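Local coordinates for protein haloacid dehalogenase (Pseudomonas aeruginosa, PDB 3UMC) that probably hydrolyses the carbon-halogen bond of L-2-haloacids to give 2-hydroxy acids and halide, at residues W82-Q87 with N143-L148; L88-L93 with L108-T113; F115-R120 with M149-R154. One frame throughout, in Å; residues are numbered along the deposited sequence.

Contact 1 of 3, residues W82-Q87 with N143-L148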
loop_
_atom_site.group_PDB
_atom_site.type_symbol
_atom_site.label_atom_id
_atom_site.label_comp_id
_atom_site.label_asym_id
_atom_site.label_seq_id
_atom_site.Cartn_x
_atom_site.Cartn_y
_atom_site.Cartn_z
ATOM N N TRP A 82 -16.750 5.137 -14.109
ATOM C CA TRP A 82 -15.738 4.321 -13.455
ATOM C C TRP A 82 -16.358 3.069 -12.832
ATOM O O TRP A 82 -17.320 3.145 -12.071
ATOM C CB TRP A 82 -14.956 5.113 -12.354
ATOM C CG TRP A 82 -13.977 4.194 -11.638
ATOM C CD1 TRP A 82 -14.162 3.572 -10.440
ATOM C CD2 TRP A 82 -12.720 3.718 -12.153
ATOM N NE1 TRP A 82 -13.072 2.752 -10.155
ATOM C CE2 TRP A 82 -12.178 2.830 -11.193
ATOM C CE3 TRP A 82 -12.021 3.940 -13.334
ATOM C CZ2 TRP A 82 -10.968 2.171 -11.375
ATOM C CZ3 TRP A 82 -10.777 3.287 -13.508
ATOM C CH2 TRP A 82 -10.275 2.408 -12.520
ATOM N N GLN A 83 -15.805 1.917 -13.176
ATOM C CA GLN A 83 -16.012 0.689 -12.416
ATOM C C GLN A 83 -14.634 0.070 -12.186
ATOM O O GLN A 83 -13.745 0.178 -13.032
ATOM C CB GLN A 83 -16.916 -0.295 -13.168
ATOM C CG GLN A 83 -18.406 0.115 -13.189
ATOM C CD GLN A 83 -19.329 -0.969 -13.807
ATOM O OE1 GLN A 83 -19.392 -1.115 -15.034
ATOM N NE2 GLN A 83 -20.027 -1.734 -12.949
ATOM N N HIS A 84 -14.454 -0.549 -11.038
ATOM C CA HIS A 84 -13.185 -1.181 -10.776
ATOM C C HIS A 84 -13.185 -2.610 -11.322
ATOM O O HIS A 84 -14.246 -3.122 -11.741
ATOM C CB HIS A 84 -12.748 -1.063 -9.298
ATOM C CG HIS A 84 -13.672 -1.674 -8.294
ATOM N ND1 HIS A 84 -14.223 -2.924 -8.445
ATOM C CD2 HIS A 84 -14.082 -1.220 -7.079
ATOM C CE1 HIS A 84 -14.967 -3.200 -7.384
ATOM N NE2 HIS A 84 -14.894 -2.182 -6.540
ATOM N N LEU A 85 -12.009 -3.255 -11.304
ATOM C CA LEU A 85 -11.839 -4.514 -12.022
ATOM C C LEU A 85 -12.733 -5.625 -11.499
ATOM O O LEU A 85 -13.232 -6.411 -12.308
ATOM C CB LEU A 85 -10.378 -4.954 -12.050
ATOM C CG LEU A 85 -10.039 -6.140 -12.951
ATOM C CD1 LEU A 85 -10.208 -5.725 -14.394
ATOM C CD2 LEU A 85 -8.582 -6.730 -12.719
ATOM N N ASP A 86 -12.942 -5.713 -10.176
ATOM C CA ASP A 86 -13.916 -6.671 -9.614
ATOM C C ASP A 86 -15.315 -6.540 -10.250
ATOM O O ASP A 86 -15.948 -7.541 -10.582
ATOM C CB ASP A 86 -14.030 -6.527 -8.078
ATOM C CG ASP A 86 -13.348 -7.680 -7.303
ATOM O OD1 ASP A 86 -13.283 -8.822 -7.805
ATOM O OD2 ASP A 86 -12.895 -7.441 -6.150
ATOM N N GLN A 87 -15.765 -5.307 -10.479
ATOM C CA GLN A 87 -17.070 -5.084 -11.124
ATOM C C GLN A 87 -17.059 -5.495 -12.571
ATOM O O GLN A 87 -18.043 -6.068 -13.054
ATOM C CB GLN A 87 -17.513 -3.605 -11.020
ATOM C CG GLN A 87 -17.676 -3.098 -9.548
ATOM C CD GLN A 87 -17.762 -1.576 -9.422
ATOM O OE1 GLN A 87 -16.784 -0.854 -9.621
ATOM N NE2 GLN A 87 -18.959 -1.082 -9.101
ATOM N N ASN A 143 -4.129 -3.088 -12.767
ATOM C CA ASN A 143 -5.493 -2.773 -13.078
ATOM C C ASN A 143 -6.458 -3.340 -12.063
ATOM O O ASN A 143 -7.522 -2.807 -11.868
ATOM C CB ASN A 143 -5.807 -3.242 -14.502
ATOM C CG ASN A 143 -5.128 -2.387 -15.515
ATOM O OD1 ASN A 143 -4.957 -1.201 -15.283
ATOM N ND2 ASN A 143 -4.757 -2.952 -16.627
ATOM N N GLY A 144 -6.089 -4.438 -11.413
ATOM C CA GLY A 144 -6.817 -4.927 -10.262
ATOM C C GLY A 144 -7.037 -3.846 -9.222
ATOM O O GLY A 144 -6.076 -3.092 -8.880
ATOM N N ASN A 145 -8.253 -3.739 -8.695
ATOM C CA ASN A 145 -8.522 -2.795 -7.614
ATOM C C ASN A 145 -7.835 -3.260 -6.327
ATOM O O ASN A 145 -7.548 -4.461 -6.127
ATOM C CB ASN A 145 -10.028 -2.612 -7.337
ATOM C CG ASN A 145 -10.758 -3.951 -7.207
ATOM O OD1 ASN A 145 -10.815 -4.752 -8.163
ATOM N ND2 ASN A 145 -11.272 -4.217 -6.024
ATOM N N THR A 146 -7.658 -2.294 -5.440
ATOM C CA THR A 146 -6.893 -2.470 -4.235
ATOM C C THR A 146 -7.349 -3.704 -3.473
ATOM O O THR A 146 -6.564 -4.543 -3.120
ATOM C CB THR A 146 -6.960 -1.160 -3.404
ATOM O OG1 THR A 146 -6.330 -0.096 -4.118
ATOM C CG2 THR A 146 -6.292 -1.333 -2.068
ATOM N N ALA A 147 -8.642 -3.875 -3.302
ATOM C CA ALA A 147 -9.163 -4.963 -2.457
ATOM C C ALA A 147 -8.867 -6.336 -3.099
ATOM O O ALA A 147 -8.485 -7.280 -2.434
ATOM C CB ALA A 147 -10.687 -4.750 -2.227
ATOM N N LEU A 148 -8.991 -6.416 -4.420
ATOM C CA LEU A 148 -8.643 -7.637 -5.190
ATOM C C LEU A 148 -7.131 -7.938 -5.039
ATOM O O LEU A 148 -6.733 -9.055 -4.744
ATOM C CB LEU A 148 -8.981 -7.415 -6.691
ATOM C CG LEU A 148 -8.898 -8.627 -7.638
ATOM C CD1 LEU A 148 -9.817 -8.420 -8.882
ATOM C CD2 LEU A 148 -7.471 -8.901 -8.089
HETATM O O HOH W 1 -9.625 -1.428 -10.725
#

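Contact 2 of 3, residues L88-L93 with L108-T113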
loop_
_atom_site.group_PDB
_atom_site.type_symbol
_atom_site.label_atom_id
_atom_site.label_comp_id
_atom_site.label_asym_id
_atom_site.label_seq_id
_atom_site.Cartn_x
_atom_site.Cartn_y
_atom_site.Cartn_z
ATOM N N LEU A 88 -15.973 -5.189 -13.288
ATOM C CA LEU A 88 -15.893 -5.585 -14.684
ATOM C C LEU A 88 -15.780 -7.093 -14.786
ATOM O O LEU A 88 -16.370 -7.697 -15.689
ATOM C CB LEU A 88 -14.764 -4.887 -15.419
ATOM C CG LEU A 88 -14.749 -3.337 -15.472
ATOM C CD1 LEU A 88 -13.429 -2.855 -16.075
ATOM C CD2 LEU A 88 -15.961 -2.682 -16.233
ATOM N N HIS A 89 -15.082 -7.734 -13.857
ATOM C CA HIS A 89 -15.084 -9.188 -13.833
ATOM C C HIS A 89 -16.492 -9.766 -13.610
ATOM O O HIS A 89 -16.858 -10.777 -14.226
ATOM C CB HIS A 89 -14.121 -9.765 -12.787
ATOM C CG HIS A 89 -12.674 -9.647 -13.171
ATOM N ND1 HIS A 89 -11.641 -9.937 -12.304
ATOM C CD2 HIS A 89 -12.095 -9.234 -14.319
ATOM C CE1 HIS A 89 -10.494 -9.750 -12.919
ATOM N NE2 HIS A 89 -10.741 -9.331 -14.142
ATOM N N ARG A 90 -17.247 -9.136 -12.711
ATOM C CA ARG A 90 -18.625 -9.565 -12.429
ATOM C C ARG A 90 -19.546 -9.456 -13.651
ATOM O O ARG A 90 -20.161 -10.426 -14.029
ATOM C CB ARG A 90 -19.227 -8.779 -11.254
ATOM C CG ARG A 90 -20.784 -8.850 -11.117
ATOM C CD ARG A 90 -21.323 -10.283 -11.190
ATOM N NE ARG A 90 -21.380 -10.927 -9.880
ATOM C CZ ARG A 90 -22.394 -10.819 -9.010
ATOM N NH1 ARG A 90 -23.468 -10.081 -9.275
ATOM N NH2 ARG A 90 -22.319 -11.464 -7.854
ATOM N N GLN A 91 -19.632 -8.256 -14.212
ATOM C CA GLN A 91 -20.354 -7.989 -15.447
ATOM C C GLN A 91 -20.008 -9.038 -16.486
ATOM O O GLN A 91 -20.857 -9.798 -16.894
ATOM C CB GLN A 91 -19.997 -6.604 -16.024
ATOM C CG GLN A 91 -20.707 -5.420 -15.407
ATOM C CD GLN A 91 -20.747 -4.211 -16.351
ATOM O OE1 GLN A 91 -21.832 -3.634 -16.597
ATOM N NE2 GLN A 91 -19.576 -3.837 -16.909
ATOM N N SER A 92 -18.755 -9.064 -16.919
ATOM C CA SER A 92 -18.345 -9.938 -18.019
ATOM C C SER A 92 -18.703 -11.400 -17.765
ATOM O O SER A 92 -19.074 -12.091 -18.701
ATOM C CB SER A 92 -16.839 -9.814 -18.288
ATOM O OG SER A 92 -16.110 -10.255 -17.159
ATOM N N LEU A 93 -18.593 -11.856 -16.521
ATOM C CA LEU A 93 -18.986 -13.212 -16.171
ATOM C C LEU A 93 -20.505 -13.467 -16.419
ATOM O O LEU A 93 -20.882 -14.545 -16.901
ATOM C CB LEU A 93 -18.639 -13.531 -14.722
ATOM C CG LEU A 93 -19.075 -14.909 -14.200
ATOM C CD1 LEU A 93 -18.535 -16.029 -15.036
ATOM C CD2 LEU A 93 -18.627 -15.106 -12.778
ATOM N N LEU A 108 -23.125 -18.075 -6.480
ATOM C CA LEU A 108 -22.153 -18.637 -7.415
ATOM C C LEU A 108 -21.466 -17.554 -8.223
ATOM O O LEU A 108 -20.264 -17.633 -8.443
ATOM C CB LEU A 108 -22.784 -19.687 -8.341
ATOM C CG LEU A 108 -22.522 -21.165 -7.957
ATOM C CD1 LEU A 108 -21.190 -21.648 -8.502
ATOM C CD2 LEU A 108 -22.576 -21.401 -6.449
ATOM N N LEU A 109 -22.204 -16.550 -8.672
ATOM C CA LEU A 109 -21.581 -15.460 -9.398
ATOM C C LEU A 109 -20.496 -14.778 -8.529
ATOM O O LEU A 109 -19.445 -14.373 -9.030
ATOM C CB LEU A 109 -22.609 -14.424 -9.850
ATOM C CG LEU A 109 -23.548 -14.787 -11.000
ATOM C CD1 LEU A 109 -24.693 -13.746 -11.081
ATOM C CD2 LEU A 109 -22.814 -14.894 -12.344
ATOM N N GLN A 110 -20.756 -14.654 -7.236
ATOM C CA GLN A 110 -19.823 -13.992 -6.337
ATOM C C GLN A 110 -18.602 -14.857 -6.180
ATOM O O GLN A 110 -17.482 -14.365 -6.224
ATOM C CB GLN A 110 -20.463 -13.708 -4.976
ATOM C CG GLN A 110 -21.426 -12.550 -5.052
ATOM C CD GLN A 110 -22.041 -12.184 -3.723
ATOM O OE1 GLN A 110 -21.611 -12.654 -2.659
ATOM N NE2 GLN A 110 -23.063 -11.331 -3.775
ATOM N N ARG A 111 -18.843 -16.147 -6.020
ATOM C CA ARG A 111 -17.796 -17.115 -5.863
ATOM C C ARG A 111 -16.874 -17.160 -7.092
ATOM O O ARG A 111 -15.660 -17.147 -6.953
ATOM C CB ARG A 111 -18.414 -18.481 -5.632
ATOM C CG ARG A 111 -17.429 -19.487 -5.177
ATOM C CD ARG A 111 -17.943 -20.881 -5.450
ATOM N NE ARG A 111 -16.992 -21.872 -4.986
ATOM C CZ ARG A 111 -17.283 -23.149 -4.763
ATOM N NH1 ARG A 111 -18.519 -23.611 -4.957
ATOM N NH2 ARG A 111 -16.325 -23.967 -4.341
ATOM N N ILE A 112 -17.454 -17.196 -8.282
ATOM C CA ILE A 112 -16.667 -17.340 -9.498
ATOM C C ILE A 112 -15.838 -16.074 -9.786
ATOM O O ILE A 112 -14.692 -16.173 -10.122
ATOM C CB ILE A 112 -17.565 -17.732 -10.709
ATOM C CG1 ILE A 112 -18.184 -19.134 -10.486
ATOM C CG2 ILE A 112 -16.805 -17.709 -12.028
ATOM C CD1 ILE A 112 -19.486 -19.332 -11.289
ATOM N N THR A 113 -16.453 -14.914 -9.648
ATOM C CA THR A 113 -15.780 -13.640 -9.718
ATOM C C THR A 113 -14.556 -13.505 -8.809
ATOM O O THR A 113 -13.614 -12.777 -9.158
ATOM C CB THR A 113 -16.777 -12.541 -9.397
ATOM O OG1 THR A 113 -17.733 -12.526 -10.449
ATOM C CG2 THR A 113 -16.110 -11.173 -9.311
HETATM O O HOH W 2 -12.593 -10.406 -9.822
#

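Contact 3 of 3, residues F115-R120 with M149-R154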
loop_
_atom_site.group_PDB
_atom_site.type_symbol
_atom_site.label_atom_id
_atom_site.label_comp_id
_atom_site.label_asym_id
_atom_site.label_seq_id
_atom_site.Cartn_x
_atom_site.Cartn_y
_atom_site.Cartn_z
ATOM N N PHE A 115 -12.569 -15.886 -8.046
ATOM C CA PHE A 115 -11.528 -16.768 -8.575
ATOM C C PHE A 115 -10.235 -16.015 -8.850
ATOM O O PHE A 115 -9.158 -16.519 -8.621
ATOM C CB PHE A 115 -12.004 -17.363 -9.901
ATOM C CG PHE A 115 -12.881 -18.578 -9.754
ATOM C CD1 PHE A 115 -13.382 -18.984 -8.516
ATOM C CD2 PHE A 115 -13.205 -19.346 -10.887
ATOM C CE1 PHE A 115 -14.180 -20.125 -8.406
ATOM C CE2 PHE A 115 -14.027 -20.507 -10.766
ATOM C CZ PHE A 115 -14.487 -20.875 -9.531
ATOM N N TRP A 116 -10.397 -14.807 -9.348
ATOM C CA TRP A 116 -9.286 -13.937 -9.642
ATOM C C TRP A 116 -8.580 -13.451 -8.407
ATOM O O TRP A 116 -7.642 -12.748 -8.561
ATOM C CB TRP A 116 -9.784 -12.735 -10.349
ATOM C CG TRP A 116 -10.303 -13.007 -11.641
ATOM C CD1 TRP A 116 -11.613 -13.100 -11.984
ATOM C CD2 TRP A 116 -9.556 -13.103 -12.845
ATOM N NE1 TRP A 116 -11.729 -13.277 -13.336
ATOM C CE2 TRP A 116 -10.477 -13.292 -13.890
ATOM C CE3 TRP A 116 -8.191 -13.057 -13.144
ATOM C CZ2 TRP A 116 -10.083 -13.467 -15.226
ATOM C CZ3 TRP A 116 -7.796 -13.200 -14.475
ATOM C CH2 TRP A 116 -8.747 -13.416 -15.497
ATOM N N HIS A 117 -9.003 -13.852 -7.210
ATOM C CA HIS A 117 -8.466 -13.341 -5.988
ATOM C C HIS A 117 -7.473 -14.313 -5.407
ATOM O O HIS A 117 -6.752 -13.995 -4.461
ATOM C CB HIS A 117 -9.620 -13.073 -4.999
ATOM C CG HIS A 117 -10.485 -11.885 -5.356
ATOM N ND1 HIS A 117 -10.786 -10.895 -4.443
ATOM C CD2 HIS A 117 -11.115 -11.538 -6.499
ATOM C CE1 HIS A 117 -11.556 -9.983 -5.013
ATOM N NE2 HIS A 117 -11.772 -10.344 -6.264
ATOM N N ARG A 118 -7.371 -15.499 -6.019
ATOM C CA ARG A 118 -6.499 -16.546 -5.502
ATOM C C ARG A 118 -5.680 -17.033 -6.667
ATOM O O ARG A 118 -6.186 -17.811 -7.481
ATOM C CB ARG A 118 -7.356 -17.664 -4.924
ATOM C CG ARG A 118 -8.073 -17.242 -3.612
ATOM C CD ARG A 118 -8.873 -18.389 -2.921
ATOM N NE ARG A 118 -9.957 -18.788 -3.803
ATOM C CZ ARG A 118 -11.070 -18.087 -4.011
ATOM N NH1 ARG A 118 -11.307 -16.937 -3.377
ATOM N NH2 ARG A 118 -11.969 -18.548 -4.860
ATOM N N LEU A 119 -4.433 -16.552 -6.815
ATOM C CA LEU A 119 -3.688 -16.880 -8.022
ATOM C C LEU A 119 -2.305 -17.347 -7.709
ATOM O O LEU A 119 -1.619 -16.704 -6.937
ATOM C CB LEU A 119 -3.622 -15.691 -8.994
ATOM C CG LEU A 119 -4.914 -14.987 -9.226
ATOM C CD1 LEU A 119 -4.640 -13.685 -9.825
ATOM C CD2 LEU A 119 -5.939 -15.832 -10.114
ATOM N N ARG A 120 -1.865 -18.403 -8.409
ATOM C CA ARG A 120 -0.636 -19.026 -8.134
ATOM C C ARG A 120 0.519 -18.176 -8.686
ATOM O O ARG A 120 0.517 -17.810 -9.832
ATOM C CB ARG A 120 -0.598 -20.419 -8.771
ATOM C CG ARG A 120 0.764 -21.163 -8.592
ATOM C CD ARG A 120 0.795 -22.675 -9.242
ATOM N NE ARG A 120 -0.141 -23.506 -8.485
ATOM C CZ ARG A 120 -1.391 -23.824 -8.852
ATOM N NH1 ARG A 120 -2.148 -24.520 -7.998
ATOM N NH2 ARG A 120 -1.892 -23.476 -10.057
HETATM N N MSE A 149 -6.307 -6.891 -5.148
HETATM C CA MSE A 149 -4.843 -7.067 -5.030
HETATM C C MSE A 149 -4.387 -7.419 -3.623
HETATM O O MSE A 149 -3.333 -8.068 -3.431
HETATM C CB MSE A 149 -4.126 -5.830 -5.524
HETATM C CG MSE A 149 -4.101 -5.676 -6.995
HETATM SE SE MSE A 149 -2.824 -7.046 -7.778
HETATM C CE MSE A 149 -4.289 -7.930 -8.678
ATOM N N LEU A 150 -5.179 -7.022 -2.626
ATOM C CA LEU A 150 -4.889 -7.426 -1.260
ATOM C C LEU A 150 -5.053 -8.931 -1.064
ATOM O O LEU A 150 -4.190 -9.580 -0.452
ATOM C CB LEU A 150 -5.781 -6.653 -0.277
ATOM C CG LEU A 150 -5.418 -5.234 0.149
ATOM C CD1 LEU A 150 -6.635 -4.438 0.617
ATOM C CD2 LEU A 150 -4.535 -5.380 1.277
ATOM N N ASP A 151 -6.142 -9.488 -1.607
ATOM C CA ASP A 151 -6.429 -10.934 -1.595
ATOM C C ASP A 151 -5.377 -11.689 -2.414
ATOM O O ASP A 151 -4.862 -12.744 -1.990
ATOM C CB ASP A 151 -7.811 -11.235 -2.195
ATOM C CG ASP A 151 -8.957 -11.058 -1.217
ATOM O OD1 ASP A 151 -8.702 -10.860 -0.035
ATOM O OD2 ASP A 151 -10.136 -11.115 -1.653
ATOM N N VAL A 152 -5.064 -11.189 -3.607
ATOM C CA VAL A 152 -3.998 -11.843 -4.410
ATOM C C VAL A 152 -2.681 -11.865 -3.678
ATOM O O VAL A 152 -1.970 -12.904 -3.669
ATOM C CB VAL A 152 -3.890 -11.229 -5.778
ATOM C CG1 VAL A 152 -2.635 -11.691 -6.569
ATOM C CG2 VAL A 152 -5.179 -11.474 -6.553
ATOM N N ALA A 153 -2.325 -10.741 -3.033
ATOM C CA ALA A 153 -1.136 -10.663 -2.210
ATOM C C ALA A 153 -1.090 -11.728 -1.094
ATOM O O ALA A 153 -0.043 -12.366 -0.859
ATOM C CB ALA A 153 -1.005 -9.225 -1.527
ATOM N N ARG A 154 -2.168 -11.840 -0.327
ATOM C CA ARG A 154 -2.180 -12.731 0.819
ATOM C C ARG A 154 -2.184 -14.210 0.394
ATOM O O ARG A 154 -1.618 -15.018 1.050
ATOM C CB ARG A 154 -3.446 -12.580 1.659
ATOM C CG ARG A 154 -3.424 -11.483 2.625
ATOM C CD ARG A 154 -2.471 -11.721 3.795
ATOM N NE ARG A 154 -2.707 -10.672 4.801
ATOM C CZ ARG A 154 -3.683 -10.698 5.698
ATOM N NH1 ARG A 154 -4.519 -11.731 5.786
ATOM N NH2 ARG A 154 -3.779 -9.731 6.562
HETATM O O HOH W 3 -2.947 -14.743 -5.405
#

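Contact 1 of 3, residues W82-Q87 with N143-L148
L85 and G144 mark the closest backbone approach, CA to CA 5.3 Å, where the first turn of helix 85-99 faces the loop that leads into helix 146-156. N145, the N-cap residue of the latter helix, carries the contact. Its OD1 accepts from D86 N at 3.1 Å; the donor stands well above the plane of the amide, 41° out of it, so the bond does not follow a lone pair. The same amide lies nearly flat on the H84 imidazole, the two planes only 9° apart, with ND2 over the middle of the ring. Q87 OE1 lies over the opposite face, so the ring is held between the amide and this oxygen. Both H84 and N145 reach this position with CG set between their own backbone N and carbonyl carbon. H84 and Q87 also form a capping box: H84 N gives a bond of 2.7 Å to Q87 OE1, while the return bond from Q87 N to H84 ND1 is weak at 3.5 Å. Next to the N-cap, L85 CD2 rests on G144 CA (3.5 Å). A water accepts from L85 N at 3.1 Å and donates to N143 O at 2.8 Å, bridging the two backbones. L148 CD1 packs against D86 OD1, an oxygen whose hydrogen-bond partner is H117. Helix 85-99 belongs to the helical cap and N143-L148 follows strand 137-140, next to strand 24-27 in the parallel sheet of the Rossmann-like core, so this is a cap-to-core junction of the haloacid dehalogenase superfamily.

Contact 2 of 3, residues L88-L93 with L108-T113
R90 and L93 of helix 88-93 reach across to L109, Q110, I112 and T113 of helix 108-113; the two axes pass 9.6 Å apart at 122°. The side chain of R90 runs roughly at right angles to that of L109. Bends at both chi2 and chi3 fold the arginine over its neighbour, so that one face of the guanidinium lies on L109 CB, which stands toward the rim of the group with R90 NH2 3.6 Å away. Q110 comes to the edge of the guanidinium with CG and CA, CG 3.1 Å from R90 NH2, and the planes of the guanidinium and the Q110 amide are only 22° apart. The polar ends of both side chains turn to E106, which takes a salt bridge from R90 NH1 and a hydrogen bond from Q110 NE2. On the buried side, L93 stands crosswise to I112, with L93 CD2 only 3.3 Å from I112 CG2, a tight carbon pair. L93 CG lies 4.2 Å from L109 CD2, and L93 CD2 touches T113 OG1 at 3.6 Å. That hydroxyl is directed back into its own helix, donating to L109 O at 2.9 Å; the T113 amide reaches the same oxygen from the other face of the carbonyl plane. T113 thus offers R90 a hydroxyl already engaged, besides a methyl against H89 CB. A water lies in the plane of the H89 ring beside ND1 and donates to T113 O at 2.7 Å. Around this pair of cap helices, W64 of helix 57-67 packs on both L93 and I112, F44 and L47 of helix 36-50 cover I112, and the H89 ring stacks on W116, which follows helix 106-113.

Contact 3 of 3, residues F115-R120 with M149-R154
H117 and D151 form the polar link: H117 ND1 donates to D151 OD2 over 2.9 Å, nearly straight at 168°. The carboxylate oxygen lies close to the ring plane and uses its anti lone pair, although the ring and carboxylate planes are turned 56° apart. H117 NE2 is bonded to D86, so the imidazole is gripped at both nitrogens by carboxylates. A water makes a second polar link, accepting from L119 N and donating to V152 O, both at 2.7 Å. The 115-120 segment runs from the last cap helix, 106-113, to strand 120-121, which pairs with strand 34-35; these two strands link the cap to the Rossmann-like core, as in related dehalogenases, and helix 146-156 packs against the returning linker. Apolar and backbone contacts centre on V152. With CG2 beside its backbone N, V152 sets this methyl 3.4 Å from W116 O and 4.0 Å from L119 CD1, while its CA makes a CH...O contact with H117 O at 3.5 Å. L119 also packs on L40 of helix 36-50, and farther along helix 146-156 R154 forms a salt bridge with D161 of the second subunit.

How the contacts relate
Contact 2 is internal to the helical cap and lies farthest out, its centre about 18 Å from the centre of the chain, yet is largely buried; contacts 1 and 3 join cap or linker to the core and both border the second subunit. Helix 85-99 serves contacts 1 and 2, and helix 146-156 serves contacts 1 and 3. All three hold a bridging water, but hydrogen bonds run directly between the segments in contacts 1 and 3 and not in contact 2, where leucine and isoleucine packing is joined by R90 laid over L109. The hydrogen bond between D86 OD1 of contact 1 and H117 NE2 of contact 3, 2.6 Å long, ties the two junctions together.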